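Local coordinates for cellulose-binding protein (Saccharophagus degradans, PDB 2YHG) that is thought to hydrolyse N- or O-glycosidic bonds in carbohydrate metabolism, and contains a calcium-binding nucleoside hydrolase-like domain that is part of a larger polysaccharide-binding protein, at residues Ala175-Leu180 with Pro200-Ile205; Ala191-Ala196 with Ala289-Tyr294; Asn222-His227 with Asn313-Arg318; Met319-Glu324 with Ala330-Val335. All blocks are in the same frame, centred on the assembly; numbering follows the deposited sequence. Where two conformers were deposited one is given.

Interaction 1: Ala175-Leu180 with Pro200-Ile205; sequences AFISKL and PNLIYI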
# COMPACT_ATOMS: atom_id res chain seq x y z
N ALA A 175 5.10 20.21 -11.49
CA ALA A 175 5.43 20.06 -10.08
C ALA A 175 4.37 19.24 -9.33
O ALA A 175 4.70 18.39 -8.52
CB ALA A 175 5.60 21.44 -9.42
N PHE A 176 3.11 19.52 -9.62
CA PHE A 176 1.97 18.80 -9.06
C PHE A 176 2.12 17.29 -9.37
O PHE A 176 2.10 16.45 -8.46
CB PHE A 176 0.68 19.37 -9.64
CG PHE A 176 -0.57 18.82 -9.01
CD1 PHE A 176 -1.13 19.43 -7.90
CD2 PHE A 176 -1.17 17.68 -9.54
CE1 PHE A 176 -2.28 18.95 -7.34
CE2 PHE A 176 -2.33 17.18 -8.95
CZ PHE A 176 -2.86 17.80 -7.84
N ILE A 177 2.33 16.96 -10.63
CA ILE A 177 2.48 15.57 -11.05
C ILE A 177 3.63 14.88 -10.36
O ILE A 177 3.54 13.72 -9.99
CB ILE A 177 2.58 15.48 -12.59
CG1 ILE A 177 1.28 15.90 -13.26
CG2 ILE A 177 3.09 14.11 -13.03
CD1 ILE A 177 0.10 14.89 -13.09
N SER A 178 4.72 15.62 -10.15
CA SER A 178 5.90 15.02 -9.55
C SER A 178 5.69 14.56 -8.12
O SER A 178 6.44 13.71 -7.62
CB SER A 178 7.07 16.00 -9.61
OG SER A 178 7.00 17.02 -8.63
N LYS A 179 4.70 15.14 -7.44
CA LYS A 179 4.42 14.84 -6.06
C LYS A 179 3.30 13.81 -5.85
O LYS A 179 3.05 13.42 -4.73
CB LYS A 179 4.05 16.12 -5.33
CG LYS A 179 5.20 17.09 -5.24
CD LYS A 179 4.86 18.39 -4.57
CE LYS A 179 3.81 19.14 -5.36
NZ LYS A 179 3.62 20.53 -4.85
N LEU A 180 2.70 13.35 -6.93
CA LEU A 180 1.58 12.40 -6.92
C LEU A 180 2.09 11.02 -7.36
O LEU A 180 3.04 10.92 -8.13
CB LEU A 180 0.51 12.91 -7.87
CG LEU A 180 -0.82 12.16 -7.94
CD1 LEU A 180 -1.53 12.11 -6.60
CD2 LEU A 180 -1.68 12.80 -9.01
N PRO A 200 2.69 11.20 -18.79
CA PRO A 200 3.60 10.06 -18.74
C PRO A 200 4.63 10.15 -17.62
O PRO A 200 5.23 9.14 -17.28
CB PRO A 200 4.27 10.06 -20.11
CG PRO A 200 4.09 11.44 -20.61
CD PRO A 200 2.79 11.89 -20.09
N ASN A 201 4.86 11.32 -17.04
CA ASN A 201 5.76 11.41 -15.90
C ASN A 201 5.12 11.09 -14.57
O ASN A 201 5.80 11.05 -13.55
CB ASN A 201 6.43 12.78 -15.80
CG ASN A 201 7.29 13.12 -17.00
OD1 ASN A 201 7.97 12.13 -17.56
ND2 ASN A 201 7.36 14.29 -17.39
N LEU A 202 3.82 10.85 -14.54
CA LEU A 202 3.14 10.42 -13.34
C LEU A 202 3.44 8.96 -13.07
O LEU A 202 3.19 8.12 -13.93
CB LEU A 202 1.64 10.62 -13.53
CG LEU A 202 0.72 10.15 -12.42
CD1 LEU A 202 1.00 10.84 -11.10
CD2 LEU A 202 -0.72 10.34 -12.86
N ILE A 203 3.95 8.61 -11.89
CA ILE A 203 4.12 7.22 -11.51
C ILE A 203 2.73 6.60 -11.37
O ILE A 203 1.93 7.05 -10.57
CB ILE A 203 4.91 7.09 -10.19
CG1 ILE A 203 6.34 7.61 -10.40
CG2 ILE A 203 4.90 5.65 -9.70
CD1 ILE A 203 7.13 7.76 -9.10
N TYR A 204 2.46 5.58 -12.17
CA TYR A 204 1.11 5.02 -12.32
C TYR A 204 1.23 3.50 -12.40
O TYR A 204 1.87 2.97 -13.30
CB TYR A 204 0.45 5.57 -13.60
CG TYR A 204 -1.00 5.22 -13.73
CD1 TYR A 204 -1.41 3.92 -13.95
CD2 TYR A 204 -1.96 6.20 -13.65
CE1 TYR A 204 -2.75 3.61 -14.03
CE2 TYR A 204 -3.30 5.89 -13.72
CZ TYR A 204 -3.70 4.60 -13.91
OH TYR A 204 -5.05 4.33 -14.00
N ILE A 205 0.63 2.84 -11.42
CA ILE A 205 0.52 1.39 -11.37
C ILE A 205 -0.90 0.97 -11.68
O ILE A 205 -1.84 1.51 -11.08
CB ILE A 205 0.86 0.88 -9.93
CG1 ILE A 205 2.32 1.15 -9.58
CG2 ILE A 205 0.49 -0.59 -9.78
CD1 ILE A 205 2.63 1.00 -8.12
O HOH W 1 4.75 10.92 -10.24
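Leu202 meets Ile177 and Leu180 at different points along its side chain. At its base, CB of Leu202 lies 3.8 Å from CG2 of Ile177, and the same methyl reaches the backbone, with Ile177 CG2 3.7 Å from Leu202 N. The Ile177 methyl is in position for this because CG2 stands trans to its own backbone N, while CG1 swings to the other side (chi1 -67°). Further out, CG of Leu202 carries the chain on toward Leu180, and the CD1 branch makes the contact there: Leu202 CD1 is 3.9 Å from Leu180 CB, and about as far from CG and CD2 of the same residue. This one methyl therefore lies against CB, CG and one branch of its partner, and it also sits 3.6 Å from the carbonyl oxygen Leu180 O.

The two leucines come just before or at the start of neighbouring parallel strands, 180-185 and 203-207, in the sheet of the nucleoside hydrolase-like domain. Helix 170-178 leads into the first strand and helix 190-198 precedes the second, so the strands are joined by a beta-alpha-beta crossover. Branched aliphatic residues suit this buried seam, where their methyls meet other apolar side chains: Val161 of helix 155-167 touches both Ile177 and Leu180, while Leu202 also rests on Val182. At the start of the two strands a water spans the backbones: it donates to Leu180 O at 2.7 Å and accepts from Ile203 N at 2.9 Å. At the end of the helix, Ser178 OG turns back to donate to Ala175 O.

Interaction 2: Ala191-Ala196 with Ala289-Tyr294; sequences AGTWLA and AVYDTY
Thr193, on helix 190-198, is wedged between Tyr291 and Tyr294 of the loop that runs into strand 295-298, so the contact joins a helix of the nucleoside hydrolase-like alpha/beta domain to chain nearly a hundred residues further on. The tight part is centred on one methyl. CG2 of Thr193 stands over the middle of the Tyr294 ring as a CH-pi contact, 3.5 Å from the ring centroid and 11° off its normal, and it is also 3.5 Å from Tyr291 CD2. Threonine suits the place because its two branches do different work: with CG2 trans to the backbone N and directed at the rings, OG1 is left to bond with Asp288 and Arg206. Tyr294 is likewise divided, its face given to the methyl and its hydroxyl bonded to Val278 O and Arg279.

Toward solvent the fit is looser. Trp194 and Tyr291, both partly exposed, meet obliquely, with planes at 80° and the centroid of the indole five-membered ring 6.0 Å from that of the phenol. Most of the indole leads away from the loop and meets Phe199 edge-to-face. The Tyr291 ring lies instead against the helix backbone, one face over Thr193 C and Trp194 CA. On this side Tyr291 CE1 approaches the indole edge near its plane, 3.8 Å from Trp194 CD1.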
# COMPACT_ATOMS: atom_id res chain seq x y z
N ALA A 191 -10.68 7.06 -17.01
CA ALA A 191 -9.98 8.23 -16.50
C ALA A 191 -8.58 7.89 -16.03
O ALA A 191 -7.67 8.70 -16.17
CB ALA A 191 -10.78 8.90 -15.39
N GLY A 192 -8.38 6.70 -15.48
CA GLY A 192 -7.02 6.27 -15.18
C GLY A 192 -6.19 6.19 -16.43
O GLY A 192 -5.03 6.60 -16.46
N THR A 193 -6.75 5.65 -17.49
CA THR A 193 -6.04 5.55 -18.77
C THR A 193 -5.73 6.94 -19.32
O THR A 193 -4.61 7.18 -19.80
CB THR A 193 -6.84 4.71 -19.77
OG1 THR A 193 -7.39 3.59 -19.05
CG2 THR A 193 -5.94 4.27 -20.88
N TRP A 194 -6.69 7.86 -19.22
CA TRP A 194 -6.46 9.24 -19.62
C TRP A 194 -5.27 9.84 -18.87
O TRP A 194 -4.41 10.51 -19.46
CB TRP A 194 -7.72 10.06 -19.38
CG TRP A 194 -7.59 11.50 -19.75
CD1 TRP A 194 -7.81 12.08 -20.98
CD2 TRP A 194 -7.28 12.56 -18.86
NE1 TRP A 194 -7.60 13.43 -20.92
CE2 TRP A 194 -7.28 13.76 -19.62
CE3 TRP A 194 -7.09 12.65 -17.48
CZ2 TRP A 194 -7.03 15.01 -19.06
CZ3 TRP A 194 -6.89 13.90 -16.91
CH2 TRP A 194 -6.85 15.06 -17.70
N LEU A 195 -5.18 9.55 -17.56
CA LEU A 195 -4.04 10.03 -16.79
C LEU A 195 -2.72 9.47 -17.28
O LEU A 195 -1.74 10.21 -17.46
CB LEU A 195 -4.20 9.68 -15.30
CG LEU A 195 -5.19 10.53 -14.50
CD1 LEU A 195 -5.52 9.87 -13.18
CD2 LEU A 195 -4.63 11.93 -14.29
N ALA A 196 -2.65 8.16 -17.47
CA ALA A 196 -1.39 7.52 -17.87
C ALA A 196 -0.94 8.01 -19.24
O ALA A 196 0.25 8.19 -19.47
CB ALA A 196 -1.55 6.01 -17.85
N ALA A 289 -8.45 1.50 -25.56
CA ALA A 289 -7.73 1.46 -26.81
C ALA A 289 -7.61 2.83 -27.46
O ALA A 289 -6.66 3.07 -28.24
CB ALA A 289 -8.39 0.48 -27.78
N VAL A 290 -8.56 3.73 -27.21
CA VAL A 290 -8.50 5.04 -27.82
C VAL A 290 -7.28 5.84 -27.34
O VAL A 290 -6.88 6.78 -28.03
CB VAL A 290 -9.79 5.84 -27.63
CG1 VAL A 290 -10.99 5.07 -28.16
CG2 VAL A 290 -9.96 6.30 -26.17
N TYR A 291 -6.70 5.45 -26.21
CA TYR A 291 -5.53 6.10 -25.66
C TYR A 291 -4.22 5.49 -26.13
O TYR A 291 -3.16 5.95 -25.74
CB TYR A 291 -5.60 6.05 -24.14
CG TYR A 291 -6.76 6.83 -23.58
CD1 TYR A 291 -6.74 8.20 -23.57
CD2 TYR A 291 -7.90 6.19 -23.13
CE1 TYR A 291 -7.83 8.92 -23.10
CE2 TYR A 291 -8.99 6.90 -22.65
CZ TYR A 291 -8.94 8.27 -22.65
OH TYR A 291 -10.01 9.03 -22.21
N ASP A 292 -4.28 4.46 -26.96
CA ASP A 292 -3.00 3.81 -27.34
C ASP A 292 -2.11 4.84 -28.08
O ASP A 292 -2.62 5.66 -28.83
CB ASP A 292 -3.25 2.63 -28.27
CG ASP A 292 -3.87 1.41 -27.58
OD1 ASP A 292 -3.90 1.36 -26.29
OD2 ASP A 292 -4.30 0.48 -28.29
N THR A 293 -0.77 4.76 -27.93
CA THR A 293 -0.09 3.89 -26.97
C THR A 293 0.06 4.60 -25.63
O THR A 293 0.40 5.77 -25.58
CB THR A 293 1.34 3.55 -27.48
OG1 THR A 293 1.24 3.19 -28.87
CG2 THR A 293 1.98 2.46 -26.66
N TYR A 294 -0.20 3.85 -24.55
CA TYR A 294 0.03 4.33 -23.20
C TYR A 294 0.74 3.26 -22.41
O TYR A 294 0.61 2.07 -22.71
CB TYR A 294 -1.28 4.76 -22.50
CG TYR A 294 -2.25 3.64 -22.28
CD1 TYR A 294 -3.19 3.30 -23.25
CD2 TYR A 294 -2.19 2.86 -21.14
CE1 TYR A 294 -4.04 2.24 -23.08
CE2 TYR A 294 -3.03 1.74 -20.97
CZ TYR A 294 -3.92 1.44 -21.97
OH TYR A 294 -4.73 0.32 -21.90

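Interaction 3: Asn222-His227 with Asn313-Arg318; sequences NHIQSH and NDFQAR. With ZN (zinc ion), chain I.
His223 and Gln316 lie flat against each other, the imidazole and the side-chain amide stacked with their planes 17° apart. Gln316 CD sits over one face of the ring, displaced toward its rim, and NE2 of Gln316 comes within 3.5 Å of His223 CE1. The glutamine reaches this far because it is extended, CG trans to the backbone N (chi1 176°) and the chain straight beyond it. On the buried side Ile224 brings CD1 down over the centre of the Phe315 ring, a CH-pi contact 3.6 Å from the centroid, while CG2 lies beyond the rim, 3.6 Å from Phe315 CZ. A branched aliphatic residue fits here by offering one methyl to the face and another to the rim.

The polar edge of this layer belongs to the zinc site. His227 NE2 binds the zinc ion at 2.1 Å, and three waters on the metal are held by the residues just described. One donates to both His223 O and Gln316 O, a second lies 2.6 Å from His223 ND1 at the ring edge, and the third accepts from Gln316 NE2. His223 and Gln316 thus form a second shell around the zinc.

The His227 ring is itself positioned: ND1 donates to Ser226 OG at 3.0 Å, in the plane of the ring, and Ser226 OG donates in turn to Asn222 O. Asp320, one turn beyond Gln316, supplies the other protein ligand to the zinc. The end of helix 217-225 packs against helix 308-323 through both the apolar layer and the zinc site, with Tyr219 touching both Ile224 and Phe315 and helix 42-52 lying against Phe315 through Arg49 and Val52.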
# COMPACT_ATOMS: atom_id res chain seq x y z
N ASN A 222 -13.53 -16.41 11.80
CA ASN A 222 -12.98 -16.65 13.12
C ASN A 222 -12.12 -15.54 13.67
O ASN A 222 -12.17 -15.26 14.87
CB ASN A 222 -12.23 -17.97 13.14
CG ASN A 222 -13.14 -19.16 12.98
OD1 ASN A 222 -12.92 -20.00 12.13
ND2 ASN A 222 -14.13 -19.28 13.85
N HIS A 223 -11.28 -14.93 12.83
CA HIS A 223 -10.27 -13.98 13.30
C HIS A 223 -10.66 -12.54 13.11
O HIS A 223 -10.09 -11.66 13.75
CB HIS A 223 -8.91 -14.22 12.66
CG HIS A 223 -8.31 -15.52 13.07
ND1 HIS A 223 -8.04 -15.85 14.38
CD2 HIS A 223 -7.96 -16.60 12.33
CE1 HIS A 223 -7.59 -17.08 14.43
NE2 HIS A 223 -7.47 -17.54 13.20
N ILE A 224 -11.59 -12.26 12.19
CA ILE A 224 -11.91 -10.90 11.78
C ILE A 224 -13.35 -10.52 12.16
O ILE A 224 -13.57 -9.65 12.97
CB ILE A 224 -11.65 -10.67 10.26
CG1 ILE A 224 -10.24 -11.16 9.84
CG2 ILE A 224 -11.88 -9.21 9.91
CD1 ILE A 224 -9.06 -10.54 10.56
N GLN A 225 -14.31 -11.21 11.56
CA GLN A 225 -15.70 -10.79 11.62
C GLN A 225 -16.32 -10.91 13.00
O GLN A 225 -17.25 -10.20 13.34
CB GLN A 225 -16.49 -11.61 10.60
CG GLN A 225 -16.10 -11.26 9.17
CD GLN A 225 -16.74 -12.14 8.15
OE1 GLN A 225 -16.53 -13.34 8.16
NE2 GLN A 225 -17.50 -11.54 7.24
N SER A 226 -15.76 -11.81 13.82
CA SER A 226 -16.21 -12.03 15.17
C SER A 226 -15.68 -11.00 16.14
O SER A 226 -16.05 -11.02 17.31
CB SER A 226 -15.81 -13.42 15.62
OG SER A 226 -14.40 -13.51 15.55
N HIS A 227 -14.71 -10.18 15.71
CA HIS A 227 -13.98 -9.29 16.62
C HIS A 227 -14.60 -7.89 16.71
O HIS A 227 -14.14 -6.93 16.07
CB HIS A 227 -12.51 -9.24 16.23
CG HIS A 227 -11.72 -10.47 16.58
ND1 HIS A 227 -12.16 -11.75 16.34
CD2 HIS A 227 -10.49 -10.60 17.14
CE1 HIS A 227 -11.24 -12.62 16.71
NE2 HIS A 227 -10.19 -11.95 17.15
N ASN A 313 -1.35 -12.80 9.49
CA ASN A 313 -1.09 -12.72 10.91
C ASN A 313 -1.22 -11.28 11.40
O ASN A 313 -1.74 -11.02 12.49
CB ASN A 313 0.28 -13.30 11.25
CG ASN A 313 0.34 -14.79 11.09
OD1 ASN A 313 -0.60 -15.45 10.62
ND2 ASN A 313 1.49 -15.34 11.48
N ASP A 314 -0.75 -10.33 10.58
CA ASP A 314 -0.87 -8.93 10.88
C ASP A 314 -2.33 -8.54 11.14
O ASP A 314 -2.65 -7.90 12.15
CB ASP A 314 -0.27 -8.14 9.73
CG ASP A 314 -0.32 -6.66 9.92
OD1 ASP A 314 0.03 -6.14 11.01
OD2 ASP A 314 -0.68 -5.96 8.97
N PHE A 315 -3.22 -8.87 10.22
CA PHE A 315 -4.61 -8.45 10.35
C PHE A 315 -5.25 -9.16 11.56
O PHE A 315 -6.02 -8.56 12.28
CB PHE A 315 -5.32 -8.75 9.04
CG PHE A 315 -6.74 -8.21 8.90
CD1 PHE A 315 -7.22 -7.15 9.60
CD2 PHE A 315 -7.56 -8.75 7.93
CE1 PHE A 315 -8.49 -6.65 9.36
CE2 PHE A 315 -8.82 -8.24 7.66
CZ PHE A 315 -9.29 -7.19 8.38
N GLN A 316 -4.94 -10.43 11.75
CA GLN A 316 -5.43 -11.17 12.92
C GLN A 316 -5.07 -10.45 14.21
O GLN A 316 -5.93 -10.24 15.08
CB GLN A 316 -4.90 -12.59 12.89
CG GLN A 316 -5.27 -13.39 14.12
CD GLN A 316 -4.65 -14.76 14.20
OE1 GLN A 316 -4.17 -15.32 13.22
NE2 GLN A 316 -4.68 -15.33 15.41
N ALA A 317 -3.80 -10.08 14.38
CA ALA A 317 -3.37 -9.40 15.59
C ALA A 317 -4.04 -8.06 15.73
O ALA A 317 -4.43 -7.69 16.84
CB ALA A 317 -1.85 -9.23 15.59
N ARG A 318 -4.20 -7.32 14.62
CA ARG A 318 -4.81 -6.00 14.73
C ARG A 318 -6.29 -6.06 15.11
O ARG A 318 -6.78 -5.15 15.78
CB ARG A 318 -4.57 -5.21 13.45
CG ARG A 318 -3.13 -4.84 13.24
CD ARG A 318 -2.88 -4.29 11.86
NE ARG A 318 -1.49 -3.92 11.63
CZ ARG A 318 -0.92 -2.82 12.08
NH1 ARG A 318 -1.64 -1.86 12.65
NH2 ARG A 318 0.38 -2.66 11.92
ZN ZN I . -8.29 -12.85 17.31
O HOH W 2 -7.96 -12.12 15.39
O HOH W 3 -8.89 -14.70 16.61
O HOH W 4 -6.38 -13.75 17.40

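Interaction 4: Met319-Glu324 with Ala330-Val335; sequences MDWAIE and ANHHPV. With CA (calcium ion), chain D; ZN (zinc ion), chain I; EDO (1,2-ethanediol), chain L.
With chi1 at -62° and chi2 near zero (5°), the indole of Trp321 extends from helix 308-323 and presents its N-H to the 330-335 chain, where NE1 donates to Asn331 O. The bond is 2.9 Å long and almost straight, 178° at the hydrogen. The acceptor lies in the indole plane, while the donor is somewhat tilted from the plane of the carbonyl. Tryptophan suits the position by combining this one donor with a broad apolar surface. Ala330 CB packs at the indole edge, 3.8 Å from Trp321 CD1, and two histidines complete an aromatic cluster. The His332 ring is nearly parallel to the indole but slid aside, with CD2 3.4 Å from Trp321 NE1; the His333 ring stands perpendicular, rim to rim, near Trp321 CZ2. His333 NE2 bonds to Asp314, and His332 has a polar partner in His96.

Asp320 and Asn331 bind different metals. OD1 of Asp320 binds the zinc ion at 2.1 Å beside His227, and its OD2 accepts from a zinc-bound water and from a second water, which in turn accepts from Asn331 N. Asn331 OD1 and His332 O each bind the calcium ion at 2.4 Å, together with Asp366, Asp368, Asp370 and Asp420. A molecule of 1,2-ethanediol, probably from the crystallisation liquor, fills another zinc position through O2 and donates from O1 to Glu324 OE2. With OD1 on the zinc and OD2 taking two water hydrogen bonds, one carboxylate joins the zinc site, through a water, to the backbone of the calcium-binding segment.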
# COMPACT_ATOMS: atom_id res chain seq x y z
N MET A 319 -7.00 -7.09 14.69
CA MET A 319 -8.36 -7.27 15.16
C MET A 319 -8.41 -7.66 16.64
O MET A 319 -9.39 -7.35 17.32
CB MET A 319 -9.11 -8.27 14.31
CG MET A 319 -9.35 -7.79 12.88
SD MET A 319 -10.19 -6.20 12.73
CE MET A 319 -11.74 -6.59 13.51
N ASP A 320 -7.36 -8.27 17.16
CA ASP A 320 -7.19 -8.41 18.61
C ASP A 320 -6.98 -7.08 19.27
O ASP A 320 -7.58 -6.82 20.32
CB ASP A 320 -6.05 -9.37 18.92
CG ASP A 320 -6.30 -10.78 18.40
OD1 ASP A 320 -7.49 -11.12 18.09
OD2 ASP A 320 -5.32 -11.55 18.32
N TRP A 321 -6.14 -6.22 18.70
CA TRP A 321 -5.99 -4.88 19.22
C TRP A 321 -7.35 -4.21 19.38
O TRP A 321 -7.60 -3.50 20.34
CB TRP A 321 -5.11 -4.01 18.34
CG TRP A 321 -3.71 -4.41 18.16
CD1 TRP A 321 -3.09 -5.53 18.60
CD2 TRP A 321 -2.77 -3.72 17.36
NE1 TRP A 321 -1.81 -5.57 18.14
CE2 TRP A 321 -1.57 -4.47 17.38
CE3 TRP A 321 -2.80 -2.52 16.67
CZ2 TRP A 321 -0.41 -4.04 16.73
CZ3 TRP A 321 -1.64 -2.09 16.02
CH2 TRP A 321 -0.48 -2.84 16.06
N ALA A 322 -8.22 -4.39 18.38
CA ALA A 322 -9.50 -3.72 18.34
C ALA A 322 -10.41 -4.10 19.50
O ALA A 322 -11.24 -3.30 19.90
CB ALA A 322 -10.20 -4.01 17.01
N ILE A 323 -10.27 -5.33 20.01
CA ILE A 323 -11.16 -5.81 21.06
C ILE A 323 -10.53 -5.98 22.44
O ILE A 323 -11.24 -6.26 23.39
CB ILE A 323 -11.88 -7.10 20.64
CG1 ILE A 323 -10.94 -8.27 20.54
CG2 ILE A 323 -12.71 -6.88 19.36
CD1 ILE A 323 -11.64 -9.58 20.38
N GLU A 324 -9.22 -5.80 22.56
CA GLU A 324 -8.53 -5.94 23.84
C GLU A 324 -8.18 -4.58 24.41
O GLU A 324 -7.43 -3.83 23.80
CB GLU A 324 -7.25 -6.77 23.68
CG GLU A 324 -7.47 -8.20 23.20
CD GLU A 324 -8.31 -9.06 24.13
OE1 GLU A 324 -8.48 -8.71 25.33
OE2 GLU A 324 -8.70 -10.16 23.67
N ALA A 330 -2.60 -8.91 23.62
CA ALA A 330 -2.45 -9.11 22.17
C ALA A 330 -0.98 -9.07 21.83
O ALA A 330 -0.16 -8.57 22.60
CB ALA A 330 -3.22 -8.04 21.39
N ASN A 331 -0.66 -9.53 20.62
CA ASN A 331 0.70 -9.48 20.12
C ASN A 331 0.97 -8.23 19.31
O ASN A 331 0.09 -7.72 18.61
CB ASN A 331 0.98 -10.72 19.29
CG ASN A 331 2.45 -10.90 18.97
OD1 ASN A 331 3.31 -10.36 19.67
ND2 ASN A 331 2.77 -11.72 17.96
N HIS A 332 2.19 -7.72 19.44
CA HIS A 332 2.67 -6.56 18.70
C HIS A 332 3.95 -6.88 17.93
O HIS A 332 4.71 -7.78 18.30
CB HIS A 332 2.87 -5.38 19.63
CG HIS A 332 1.68 -5.16 20.52
ND1 HIS A 332 1.52 -5.87 21.68
CD2 HIS A 332 0.54 -4.46 20.34
CE1 HIS A 332 0.32 -5.61 22.19
NE2 HIS A 332 -0.29 -4.74 21.41
N HIS A 333 4.19 -6.15 16.86
CA HIS A 333 5.25 -6.49 15.92
C HIS A 333 6.63 -6.34 16.54
O HIS A 333 6.88 -5.39 17.27
CB HIS A 333 5.15 -5.68 14.66
CG HIS A 333 3.78 -5.70 14.06
ND1 HIS A 333 2.71 -5.04 14.62
CD2 HIS A 333 3.33 -6.31 12.95
CE1 HIS A 333 1.65 -5.23 13.85
NE2 HIS A 333 1.99 -6.04 12.85
N PRO A 334 7.57 -7.19 16.11
CA PRO A 334 8.96 -6.97 16.50
C PRO A 334 9.53 -5.74 15.79
O PRO A 334 8.96 -5.24 14.81
CB PRO A 334 9.65 -8.24 16.05
CG PRO A 334 8.78 -8.85 15.02
CD PRO A 334 7.40 -8.41 15.30
N VAL A 335 10.63 -5.25 16.34
CA VAL A 335 11.21 -3.98 15.98
C VAL A 335 12.64 -4.21 15.45
O VAL A 335 13.54 -4.61 16.21
CB VAL A 335 11.24 -3.03 17.17
CG1 VAL A 335 11.98 -1.75 16.75
CG2 VAL A 335 9.81 -2.74 17.66
CA CA D . 5.57 -9.55 19.61
ZN ZN I . -8.29 -12.85 17.31
C1 EDO L . -8.72 -12.10 20.72
O1 EDO L . -7.93 -11.25 21.54
C2 EDO L . -7.89 -13.28 20.26
O2 EDO L . -8.52 -13.88 19.13
O HOH W 5 -2.55 -11.03 18.98
O HOH W 4 -6.38 -13.75 17.40
O HOH W 2 -7.96 -12.12 15.39
O HOH W 3 -8.89 -14.70 16.61

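The four contacts form two pairs on opposite sides of the chain's centre. Interactions 1 and 2, centred 15 Å apart, share the run of helix 190-198 into strand 203-207, and Tyr204 of the first packs on Gly192 of the second; both are structural and lie away from the metal sites. Interactions 3 and 4, centred 10 Å apart, both use helix 308-323 and share the zinc ion, with His227 from one and Asp320 from the other as its protein ligands. His333 NE2 and Asp314 OD1, 2.7 Å apart, link them again. The nearest atoms of interactions 1 and 3 are about 19 Å apart, and the pairs do not touch.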